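PDB 2YY7: L-threonine dehydrogenase from Flavobacterium frigidimaris, which probably catalyses the NAD-dependent oxidation of L-threonine at its 3-hydroxyl, as a UDP-galactose 4-epimerase-like member of the short-chain dehydrogenase/reductase superfamily. Local coordinates for residues T28-K38 / S46-A54; C203-M214 / L242-T250. One frame throughout, in Å; residues are numbered along the deposited sequence.

Interaction 1: T28-K38 / S46-A54; sequences TENVIASDIRK and SGPFEVVNA. With NAD (nicotinamide-adenine-dinucleotide), chain E.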
loop_
_atom_site.group_PDB
_atom_site.type_symbol
_atom_site.label_atom_id
_atom_site.label_comp_id
_atom_site.label_asym_id
_atom_site.label_seq_id
_atom_site.Cartn_x
_atom_site.Cartn_y
_atom_site.Cartn_z
ATOM N N THR A 28 -15.647 -14.004 -31.188
ATOM C CA THR A 28 -14.274 -14.501 -31.174
ATOM C C THR A 28 -13.194 -13.463 -31.456
ATOM O O THR A 28 -12.227 -13.347 -30.699
ATOM C CB THR A 28 -14.114 -15.656 -32.180
ATOM O OG1 THR A 28 -15.008 -16.715 -31.819
ATOM C CG2 THR A 28 -12.677 -16.177 -32.185
ATOM N N GLU A 29 -13.358 -12.711 -32.541
ATOM C CA GLU A 29 -12.380 -11.702 -32.924
ATOM C C GLU A 29 -12.474 -10.366 -32.191
ATOM O O GLU A 29 -11.667 -9.472 -32.441
ATOM C CB GLU A 29 -12.437 -11.462 -34.436
ATOM C CG GLU A 29 -12.020 -12.667 -35.276
ATOM C CD GLU A 29 -13.015 -13.807 -35.194
ATOM O OE1 GLU A 29 -14.225 -13.528 -35.055
ATOM O OE2 GLU A 29 -12.589 -14.978 -35.285
ATOM N N ASN A 30 -13.451 -10.218 -31.299
ATOM C CA ASN A 30 -13.580 -8.980 -30.534
ATOM C C ASN A 30 -12.757 -9.085 -29.254
ATOM O O ASN A 30 -12.571 -8.099 -28.540
ATOM C CB ASN A 30 -15.038 -8.706 -30.170
ATOM C CG ASN A 30 -15.822 -8.118 -31.317
ATOM O OD1 ASN A 30 -16.235 -8.825 -32.232
ATOM N ND2 ASN A 30 -16.023 -6.811 -31.280
ATOM N N VAL A 31 -12.272 -10.290 -28.971
ATOM C CA VAL A 31 -11.473 -10.542 -27.779
ATOM C C VAL A 31 -10.070 -10.989 -28.182
ATOM O O VAL A 31 -9.889 -12.054 -28.772
ATOM C CB VAL A 31 -12.114 -11.636 -26.902
ATOM C CG1 VAL A 31 -11.338 -11.784 -25.606
ATOM C CG2 VAL A 31 -13.577 -11.300 -26.625
ATOM N N ILE A 32 -9.079 -10.160 -27.866
ATOM C CA ILE A 32 -7.693 -10.460 -28.194
ATOM C C ILE A 32 -6.998 -11.030 -26.962
ATOM O O ILE A 32 -6.986 -10.400 -25.906
ATOM C CB ILE A 32 -6.928 -9.183 -28.628
ATOM C CG1 ILE A 32 -7.728 -8.407 -29.682
ATOM C CG2 ILE A 32 -5.547 -9.559 -29.155
ATOM C CD1 ILE A 32 -7.986 -9.161 -30.967
ATOM N N ALA A 33 -6.429 -12.225 -27.095
ATOM C CA ALA A 33 -5.722 -12.862 -25.990
ATOM C C ALA A 33 -4.236 -12.548 -26.116
ATOM O O ALA A 33 -3.677 -12.617 -27.207
ATOM C CB ALA A 33 -5.942 -14.376 -26.021
ATOM N N SER A 34 -3.602 -12.190 -25.002
ATOM C CA SER A 34 -2.178 -11.872 -25.012
ATOM C C SER A 34 -1.529 -12.433 -23.758
ATOM O O SER A 34 -2.152 -12.511 -22.701
ATOM C CB SER A 34 -1.950 -10.355 -25.087
ATOM O OG SER A 34 -2.429 -9.692 -23.930
ATOM N N ASP A 35 -0.268 -12.825 -23.888
ATOM C CA ASP A 35 0.469 -13.407 -22.779
ATOM C C ASP A 35 1.946 -13.418 -23.163
ATOM O O ASP A 35 2.283 -13.287 -24.343
ATOM C CB ASP A 35 -0.038 -14.830 -22.542
ATOM C CG ASP A 35 0.303 -15.347 -21.164
ATOM O OD1 ASP A 35 1.485 -15.673 -20.923
ATOM O OD2 ASP A 35 -0.618 -15.416 -20.319
ATOM N N ILE A 36 2.829 -13.558 -22.181
ATOM C CA ILE A 36 4.249 -13.581 -22.491
ATOM C C ILE A 36 4.633 -14.985 -22.946
ATOM O O ILE A 36 5.641 -15.177 -23.623
ATOM C CB ILE A 36 5.112 -13.137 -21.275
ATOM C CG1 ILE A 36 6.562 -12.933 -21.729
ATOM C CG2 ILE A 36 5.040 -14.173 -20.165
ATOM C CD1 ILE A 36 7.386 -12.081 -20.797
ATOM N N ARG A 37 3.807 -15.959 -22.578
ATOM C CA ARG A 37 4.017 -17.352 -22.965
ATOM C C ARG A 37 3.057 -17.676 -24.102
ATOM O O ARG A 37 1.874 -17.341 -24.034
ATOM C CB ARG A 37 3.722 -18.297 -21.799
ATOM C CG ARG A 37 4.661 -18.184 -20.616
ATOM C CD ARG A 37 4.251 -19.186 -19.554
ATOM N NE ARG A 37 2.869 -18.971 -19.132
ATOM C CZ ARG A 37 2.128 -19.875 -18.500
ATOM N NH1 ARG A 37 2.636 -21.068 -18.215
ATOM N NH2 ARG A 37 0.880 -19.587 -18.153
ATOM N N LYS A 38 3.561 -18.329 -25.142
ATOM C CA LYS A 38 2.727 -18.696 -26.282
ATOM C C LYS A 38 2.777 -20.210 -26.458
ATOM O O LYS A 38 3.663 -20.740 -27.130
ATOM C CB LYS A 38 3.227 -17.982 -27.544
ATOM C CG LYS A 38 2.330 -18.116 -28.773
ATOM C CD LYS A 38 2.567 -19.418 -29.523
ATOM C CE LYS A 38 1.712 -19.504 -30.785
ATOM N NZ LYS A 38 2.003 -18.409 -31.758
ATOM N N SER A 46 -7.803 -20.743 -30.420
ATOM C CA SER A 46 -9.221 -20.446 -30.606
ATOM C C SER A 46 -9.546 -18.965 -30.793
ATOM O O SER A 46 -10.621 -18.508 -30.399
ATOM C CB SER A 46 -10.033 -21.008 -29.434
ATOM O OG SER A 46 -9.653 -20.404 -28.210
ATOM N N GLY A 47 -8.629 -18.220 -31.402
ATOM C CA GLY A 47 -8.874 -16.804 -31.623
ATOM C C GLY A 47 -7.614 -15.963 -31.732
ATOM O O GLY A 47 -6.506 -16.486 -31.614
ATOM N N PRO A 48 -7.754 -14.647 -31.955
ATOM C CA PRO A 48 -6.607 -13.742 -32.077
ATOM C C PRO A 48 -5.715 -13.779 -30.838
ATOM O O PRO A 48 -6.178 -13.529 -29.724
ATOM C CB PRO A 48 -7.263 -12.378 -32.266
ATOM C CG PRO A 48 -8.543 -12.714 -32.966
ATOM C CD PRO A 48 -9.013 -13.918 -32.184
ATOM N N PHE A 49 -4.439 -14.091 -31.038
ATOM C CA PHE A 49 -3.483 -14.151 -29.936
ATOM C C PHE A 49 -2.265 -13.281 -30.231
ATOM O O PHE A 49 -1.775 -13.241 -31.363
ATOM C CB PHE A 49 -3.017 -15.590 -29.697
ATOM C CG PHE A 49 -2.036 -15.724 -28.566
ATOM C CD1 PHE A 49 -2.481 -15.839 -27.253
ATOM C CD2 PHE A 49 -0.666 -15.685 -28.808
ATOM C CE1 PHE A 49 -1.572 -15.914 -26.192
ATOM C CE2 PHE A 49 0.252 -15.757 -27.756
ATOM C CZ PHE A 49 -0.202 -15.871 -26.448
ATOM N N GLU A 50 -1.773 -12.598 -29.203
ATOM C CA GLU A 50 -0.609 -11.731 -29.337
ATOM C C GLU A 50 0.361 -11.941 -28.181
ATOM O O GLU A 50 -0.039 -11.939 -27.013
ATOM C CB GLU A 50 -1.038 -10.259 -29.336
ATOM C CG GLU A 50 -1.901 -9.847 -30.512
ATOM C CD GLU A 50 -1.083 -9.482 -31.734
ATOM O OE1 GLU A 50 0.095 -9.893 -31.811
ATOM O OE2 GLU A 50 -1.623 -8.788 -32.620
ATOM N N VAL A 51 1.636 -12.121 -28.504
ATOM C CA VAL A 51 2.641 -12.273 -27.462
ATOM C C VAL A 51 2.873 -10.864 -26.931
ATOM O O VAL A 51 2.943 -9.911 -27.705
ATOM C CB VAL A 51 3.980 -12.806 -28.022
ATOM C CG1 VAL A 51 5.047 -12.777 -26.932
ATOM C CG2 VAL A 51 3.798 -14.223 -28.550
ATOM N N VAL A 52 2.978 -10.720 -25.616
ATOM C CA VAL A 52 3.214 -9.403 -25.042
ATOM C C VAL A 52 3.843 -9.515 -23.668
ATOM O O VAL A 52 3.635 -10.495 -22.958
ATOM C CB VAL A 52 1.897 -8.584 -24.909
ATOM C CG1 VAL A 52 1.033 -9.145 -23.781
ATOM C CG2 VAL A 52 2.221 -7.120 -24.643
ATOM N N ASN A 53 4.645 -8.520 -23.315
ATOM C CA ASN A 53 5.251 -8.486 -21.994
ATOM C C ASN A 53 4.598 -7.283 -21.328
ATOM O O ASN A 53 4.885 -6.143 -21.687
ATOM C CB ASN A 53 6.763 -8.270 -22.066
ATOM C CG ASN A 53 7.416 -8.360 -20.699
ATOM O OD1 ASN A 53 6.797 -8.026 -19.691
ATOM N ND2 ASN A 53 8.667 -8.805 -20.658
ATOM N N ALA A 54 3.707 -7.544 -20.377
ATOM C CA ALA A 54 2.981 -6.488 -19.671
ATOM C C ALA A 54 3.889 -5.495 -18.948
ATOM O O ALA A 54 3.441 -4.430 -18.520
ATOM C CB ALA A 54 1.999 -7.113 -18.678
HETATM P PA NAD E . -1.826 -17.397 -13.499
HETATM O O1A NAD E . -2.480 -18.722 -13.685
HETATM O O2A NAD E . -0.501 -17.426 -12.828
HETATM O O5B NAD E . -1.808 -16.581 -14.855
HETATM C C5B NAD E . -0.950 -15.493 -15.044
HETATM C C4B NAD E . -0.668 -15.333 -16.518
HETATM O O4B NAD E . 0.052 -14.111 -16.689
HETATM C C3B NAD E . 0.195 -16.491 -17.072
HETATM O O3B NAD E . -0.404 -17.087 -18.236
HETATM C C2B NAD E . 1.550 -15.819 -17.331
HETATM O O2B NAD E . 2.247 -16.401 -18.418
HETATM C C1B NAD E . 1.126 -14.366 -17.592
HETATM N N9A NAD E . 2.234 -13.413 -17.439
HETATM C C8A NAD E . 3.194 -13.417 -16.427
HETATM N N7A NAD E . 4.042 -12.403 -16.656
HETATM C C5A NAD E . 3.618 -11.763 -17.768
HETATM C C6A NAD E . 4.144 -10.683 -18.459
HETATM N N6A NAD E . 5.284 -10.141 -18.087
HETATM N N1A NAD E . 3.517 -10.250 -19.599
HETATM C C2A NAD E . 2.369 -10.873 -20.064
HETATM N N3A NAD E . 1.845 -11.969 -19.406
HETATM C C4A NAD E . 2.489 -12.396 -18.272
HETATM O O3 NAD E . -2.743 -16.488 -12.544
HETATM P PN NAD E . -4.359 -16.449 -12.400
HETATM O O1N NAD E . -5.050 -16.504 -13.731
HETATM O O2N NAD E . -4.687 -17.375 -11.282
HETATM O O5D NAD E . -4.569 -14.953 -11.805
HETATM C C5D NAD E . -4.841 -13.846 -12.677
HETATM C C4D NAD E . -5.086 -12.582 -11.809
HETATM O O4D NAD E . -6.078 -12.850 -10.834
HETATM C C3D NAD E . -3.857 -12.140 -11.008
HETATM O O3D NAD E . -3.874 -10.720 -10.900
HETATM C C2D NAD E . -4.111 -12.702 -9.630
HETATM O O2D NAD E . -3.335 -11.983 -8.701
HETATM C C1D NAD E . -5.627 -12.551 -9.495
HETATM N N1N NAD E . -6.144 -13.490 -8.473
HETATM C C2N NAD E . -6.141 -14.847 -8.724
HETATM C C3N NAD E . -6.628 -15.722 -7.759
HETATM C C7N NAD E . -6.747 -17.193 -8.048
HETATM O O7N NAD E . -7.174 -17.972 -6.985
HETATM N N7N NAD E . -6.415 -17.726 -9.238
HETATM C C4N NAD E . -7.097 -15.228 -6.527
HETATM C C5N NAD E . -7.119 -13.849 -6.298
HETATM C C6N NAD E . -6.625 -12.988 -7.259
HETATM O O HOH W 1 -13.513 -19.045 -30.174
#
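A33 and E50 lock strands 31-35 and 49-51 together in parallel: A33 N donates to P48 O, and A33 O takes E50 N at 2.8 Å almost head-on. The ladder runs on through D35, whose N reaches E50 O and whose O receives V52 N from well above the carbonyl plane. V52 CG1 presses on S34 CB at 3.5 Å, tighter than usual van der Waals contact; S34 OG, also against V52 CG1, hydrogen-bonds to I7 O of the neighbouring strand 5-8, and L63 of helix 57-66 covers V52. At the other end I32 CD1 abuts P48 CB, the two side chains crossing at about a right angle. The face with A33, F49, D35 and V51 ends instead in a solvent-facing margin, where the exposed K38 and V51 lie beside the F49 ring. With CG anti to the backbone N (chi1 -180°), this ring runs along the strand past A33 and D35, and K38 CG comes obliquely to its CE2 at 3.3 Å. Near the N-terminal ends, a water joins T28 OG1 to S46 O. This is a beta-alpha-beta unit of the Rossmann fold, and its C-terminal edge holds the NAD adenosine. D35 OD1 and OD2 take the ribose O2B and O3B, each at 2.7 Å, while R37 N closes an Asx turn on the anti lone pair of OD1. R37 NE and NH2 donate to the same two hydroxyls, N53 OD1 accepts from N6A and also from L55 N, and A54 N donates to N1A. A carboxylate gripping both ribose hydroxyls is consistent with a preference for NAD over NADP, whose 2'-phosphate it would probably repel.

Interaction 2: C203-M214 / L242-T250; sequences CFLSSETKMPMM and LAAMSFTPT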
loop_
_atom_site.group_PDB
_atom_site.type_symbol
_atom_site.label_atom_id
_atom_site.label_comp_id
_atom_site.label_asym_id
_atom_site.label_seq_id
_atom_site.Cartn_x
_atom_site.Cartn_y
_atom_site.Cartn_z
ATOM N N CYS A 203 -1.871 -32.749 1.475
ATOM C CA CYS A 203 -2.214 -31.329 1.528
ATOM C C CYS A 203 -1.128 -30.438 2.141
ATOM O O CYS A 203 -0.548 -30.784 3.171
ATOM C CB CYS A 203 -3.512 -31.181 2.325
ATOM S SG CYS A 203 -4.350 -29.603 2.162
ATOM N N PHE A 204 -0.863 -29.285 1.525
ATOM C CA PHE A 204 0.157 -28.382 2.048
ATOM C C PHE A 204 -0.359 -27.353 3.061
ATOM O O PHE A 204 0.341 -26.397 3.402
ATOM C CB PHE A 204 0.910 -27.688 0.900
ATOM C CG PHE A 204 0.059 -26.790 0.042
ATOM C CD1 PHE A 204 -0.364 -25.549 0.509
ATOM C CD2 PHE A 204 -0.274 -27.165 -1.261
ATOM C CE1 PHE A 204 -1.099 -24.689 -0.310
ATOM C CE2 PHE A 204 -1.008 -26.313 -2.087
ATOM C CZ PHE A 204 -1.420 -25.074 -1.613
ATOM N N LEU A 205 -1.578 -27.571 3.543
ATOM C CA LEU A 205 -2.212 -26.720 4.550
ATOM C C LEU A 205 -2.843 -27.657 5.589
ATOM O O LEU A 205 -3.302 -28.741 5.233
ATOM C CB LEU A 205 -3.297 -25.852 3.908
ATOM C CG LEU A 205 -3.073 -24.339 3.794
ATOM C CD1 LEU A 205 -1.650 -24.013 3.361
ATOM C CD2 LEU A 205 -4.087 -23.778 2.813
ATOM N N SER A 206 -2.858 -27.246 6.858
ATOM C CA SER A 206 -3.436 -28.070 7.922
ATOM C C SER A 206 -4.948 -28.226 7.742
ATOM O O SER A 206 -5.615 -27.345 7.195
ATOM C CB SER A 206 -3.106 -27.484 9.303
ATOM O OG SER A 206 -3.472 -26.123 9.395
ATOM N N SER A 207 -5.474 -29.348 8.234
ATOM C CA SER A 207 -6.882 -29.715 8.086
ATOM C C SER A 207 -7.991 -28.712 8.380
ATOM O O SER A 207 -9.008 -28.714 7.688
ATOM C CB SER A 207 -7.167 -31.008 8.869
ATOM O OG SER A 207 -7.295 -30.771 10.259
ATOM N N GLU A 208 -7.823 -27.861 9.387
ATOM C CA GLU A 208 -8.873 -26.905 9.724
ATOM C C GLU A 208 -8.622 -25.471 9.249
ATOM O O GLU A 208 -9.179 -24.526 9.804
ATOM C CB GLU A 208 -9.113 -26.901 11.238
ATOM C CG GLU A 208 -9.352 -28.282 11.846
ATOM C CD GLU A 208 -10.384 -29.097 11.083
ATOM O OE1 GLU A 208 -11.533 -28.628 10.941
ATOM O OE2 GLU A 208 -10.041 -30.214 10.626
ATOM N N THR A 209 -7.790 -25.310 8.222
ATOM C CA THR A 209 -7.484 -23.989 7.678
ATOM C C THR A 209 -8.664 -23.513 6.830
ATOM O O THR A 209 -8.743 -23.802 5.633
ATOM C CB THR A 209 -6.210 -24.044 6.811
ATOM O OG1 THR A 209 -5.126 -24.552 7.598
ATOM C CG2 THR A 209 -5.841 -22.662 6.295
ATOM N N LYS A 210 -9.588 -22.795 7.464
ATOM C CA LYS A 210 -10.777 -22.289 6.786
ATOM C C LYS A 210 -10.439 -21.073 5.932
ATOM O O LYS A 210 -9.823 -20.121 6.408
ATOM C CB LYS A 210 -11.842 -21.931 7.825
ATOM C CG LYS A 210 -13.185 -21.516 7.260
ATOM C CD LYS A 210 -14.147 -21.215 8.398
ATOM C CE LYS A 210 -15.463 -20.665 7.888
ATOM N NZ LYS A 210 -16.089 -21.617 6.930
ATOM N N MET A 211 -10.843 -21.107 4.666
ATOM C CA MET A 211 -10.554 -20.004 3.755
ATOM C C MET A 211 -11.712 -19.684 2.829
ATOM O O MET A 211 -12.595 -20.516 2.611
ATOM C CB MET A 211 -9.338 -20.339 2.890
ATOM C CG MET A 211 -8.079 -20.680 3.668
ATOM S SD MET A 211 -6.734 -21.114 2.539
ATOM C CE MET A 211 -6.030 -19.500 2.253
ATOM N N PRO A 212 -11.720 -18.461 2.270
ATOM C CA PRO A 212 -12.760 -18.005 1.338
ATOM C C PRO A 212 -12.397 -18.575 -0.031
ATOM O O PRO A 212 -11.273 -18.381 -0.511
ATOM C CB PRO A 212 -12.614 -16.484 1.357
ATOM C CG PRO A 212 -11.903 -16.202 2.655
ATOM C CD PRO A 212 -10.911 -17.322 2.728
ATOM N N MET A 213 -13.340 -19.270 -0.658
ATOM C CA MET A 213 -13.099 -19.874 -1.963
ATOM C C MET A 213 -14.236 -19.574 -2.930
ATOM O O MET A 213 -15.314 -19.139 -2.519
ATOM C CB MET A 213 -12.956 -21.392 -1.813
ATOM C CG MET A 213 -11.760 -21.837 -0.981
ATOM S SD MET A 213 -10.244 -21.967 -1.945
ATOM C CE MET A 213 -9.217 -22.934 -0.826
ATOM N N MET A 214 -13.983 -19.812 -4.213
ATOM C CA MET A 214 -14.978 -19.593 -5.252
ATOM C C MET A 214 -14.672 -20.458 -6.470
ATOM O O MET A 214 -13.510 -20.620 -6.850
ATOM C CB MET A 214 -15.001 -18.116 -5.662
ATOM C CG MET A 214 -16.050 -17.785 -6.719
ATOM S SD MET A 214 -16.106 -16.022 -7.084
ATOM C CE MET A 214 -16.892 -15.397 -5.573
ATOM N N LEU A 242 -15.580 -9.985 -2.565
ATOM C CA LEU A 242 -16.359 -10.913 -3.379
ATOM C C LEU A 242 -16.340 -12.274 -2.690
ATOM O O LEU A 242 -15.278 -12.788 -2.351
ATOM C CB LEU A 242 -15.747 -11.034 -4.780
ATOM C CG LEU A 242 -16.588 -11.787 -5.816
ATOM C CD1 LEU A 242 -17.672 -10.862 -6.359
ATOM C CD2 LEU A 242 -15.698 -12.268 -6.958
ATOM N N ALA A 243 -17.509 -12.864 -2.482
ATOM C CA ALA A 243 -17.561 -14.148 -1.799
ATOM C C ALA A 243 -18.515 -15.156 -2.416
ATOM O O ALA A 243 -19.419 -14.803 -3.175
ATOM C CB ALA A 243 -17.924 -13.930 -0.337
ATOM N N ALA A 244 -18.288 -16.419 -2.071
ATOM C CA ALA A 244 -19.112 -17.527 -2.534
ATOM C C ALA A 244 -19.083 -18.623 -1.470
ATOM O O ALA A 244 -20.098 -18.901 -0.836
ATOM C CB ALA A 244 -18.587 -18.065 -3.869
ATOM N N MET A 245 -17.912 -19.223 -1.263
ATOM C CA MET A 245 -17.758 -20.296 -0.282
ATOM C C MET A 245 -16.643 -20.055 0.724
ATOM O O MET A 245 -15.796 -19.184 0.548
ATOM C CB MET A 245 -17.425 -21.622 -0.971
ATOM C CG MET A 245 -18.181 -21.928 -2.237
ATOM S SD MET A 245 -17.524 -23.452 -2.947
ATOM C CE MET A 245 -16.116 -22.818 -3.876
ATOM N N SER A 246 -16.653 -20.879 1.765
ATOM C CA SER A 246 -15.644 -20.876 2.817
ATOM C C SER A 246 -15.675 -22.300 3.342
ATOM O O SER A 246 -16.737 -22.809 3.719
ATOM C CB SER A 246 -15.985 -19.887 3.943
ATOM O OG SER A 246 -15.531 -18.574 3.638
ATOM N N PHE A 247 -14.519 -22.953 3.324
ATOM C CA PHE A 247 -14.411 -24.324 3.794
ATOM C C PHE A 247 -12.980 -24.672 4.178
ATOM O O PHE A 247 -12.042 -23.957 3.839
ATOM C CB PHE A 247 -14.937 -25.298 2.720
ATOM C CG PHE A 247 -14.194 -25.240 1.395
ATOM C CD1 PHE A 247 -12.919 -25.792 1.261
ATOM C CD2 PHE A 247 -14.790 -24.662 0.276
ATOM C CE1 PHE A 247 -12.247 -25.772 0.027
ATOM C CE2 PHE A 247 -14.130 -24.633 -0.965
ATOM C CZ PHE A 247 -12.855 -25.190 -1.086
ATOM N N THR A 248 -12.825 -25.770 4.907
ATOM C CA THR A 248 -11.519 -26.243 5.347
ATOM C C THR A 248 -11.122 -27.424 4.472
ATOM O O THR A 248 -11.945 -27.956 3.724
ATOM C CB THR A 248 -11.578 -26.762 6.797
ATOM O OG1 THR A 248 -12.522 -27.839 6.863
ATOM C CG2 THR A 248 -12.003 -25.661 7.761
ATOM N N PRO A 249 -9.850 -27.841 4.540
ATOM C CA PRO A 249 -9.426 -28.983 3.728
ATOM C C PRO A 249 -10.237 -30.221 4.124
ATOM O O PRO A 249 -10.627 -31.015 3.268
ATOM C CB PRO A 249 -7.948 -29.114 4.073
ATOM C CG PRO A 249 -7.544 -27.680 4.280
ATOM C CD PRO A 249 -8.686 -27.143 5.114
ATOM N N THR A 250 -10.499 -30.370 5.424
ATOM C CA THR A 250 -11.271 -31.509 5.914
ATOM C C THR A 250 -12.627 -31.555 5.221
ATOM O O THR A 250 -13.077 -32.618 4.784
ATOM C CB THR A 250 -11.508 -31.437 7.446
ATOM O OG1 THR A 250 -10.253 -31.455 8.132
ATOM C CG2 THR A 250 -12.343 -32.624 7.916
HETATM O O HOH W 2 -13.404 -28.856 9.073
HETATM O O HOH W 3 -9.519 -24.017 2.984
#
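P249 lays its ring over one face of the type I turn S206-T209, CG against S206 O and CD against S207 O at 3.0 Å, with C203 SG near its CB. Beside it T250 N reaches S207 O in the carbonyl plane, and T250 OG1 sits between S207 O and E208 OE2, at 2.8 Å from the latter. E208 can fold back to it because its chain bends at CB-CG (chi2 -49°); S207 OG donates to the same carboxylate oxygen. T248 CG2 fills the step beside K210 CB, and a water spans T209 O and F247 O where the backbones part. From here strands 211-214 and 245-247 pair antiparallel, M211 with F247 and M213 with M245 as hydrogen-bonded pairs; strand 211-215 continues the parallel Rossmann sheet next to 164-174, and 245-247 adds to it antiparallel before helix 249-257, which T248 N-caps. On the face with M213, the F247 ring crosses that side chain at about a right angle: CZ meets CG at 3.5 Å and the sulfur lies 5.1 Å from the ring centroid, an oblique Met-aromatic contact. M245 CE enters at the ring edge, in its plane. An alanine in place of F247 would probably open a gap beside M213 CB and CG and cost the M245 methyl the ring edge it packs on. M214, extended until its last bond turns (chi3 -73°), drops CE into a cup formed by L242 CD2, A243 O and A244 CB, each about 3.5 to 3.6 Å away.

Overall arrangement
Both contacts reach the same mixed sheet, but on opposite sides of the chain's centre; their centres lie 33 Å apart and their nearest atoms about 17 Å. Both segments of interaction 1 precede those of interaction 2 in the chain. The first is partly buried and joins parallel neighbours, with a solvent-facing margin and polar side chains turned to the adenosine end of NAD. The second is mostly buried and antiparallel, relying on methionines, a phenylalanine and a proline, with its side-chain polar bonds gathered at the turn and helix start. It touches no cofactor atom itself, though the side chain of M213 is about 7 Å from the dinucleotide, and that of M214 about 4 Å from the side chain of L173, which binds NAD.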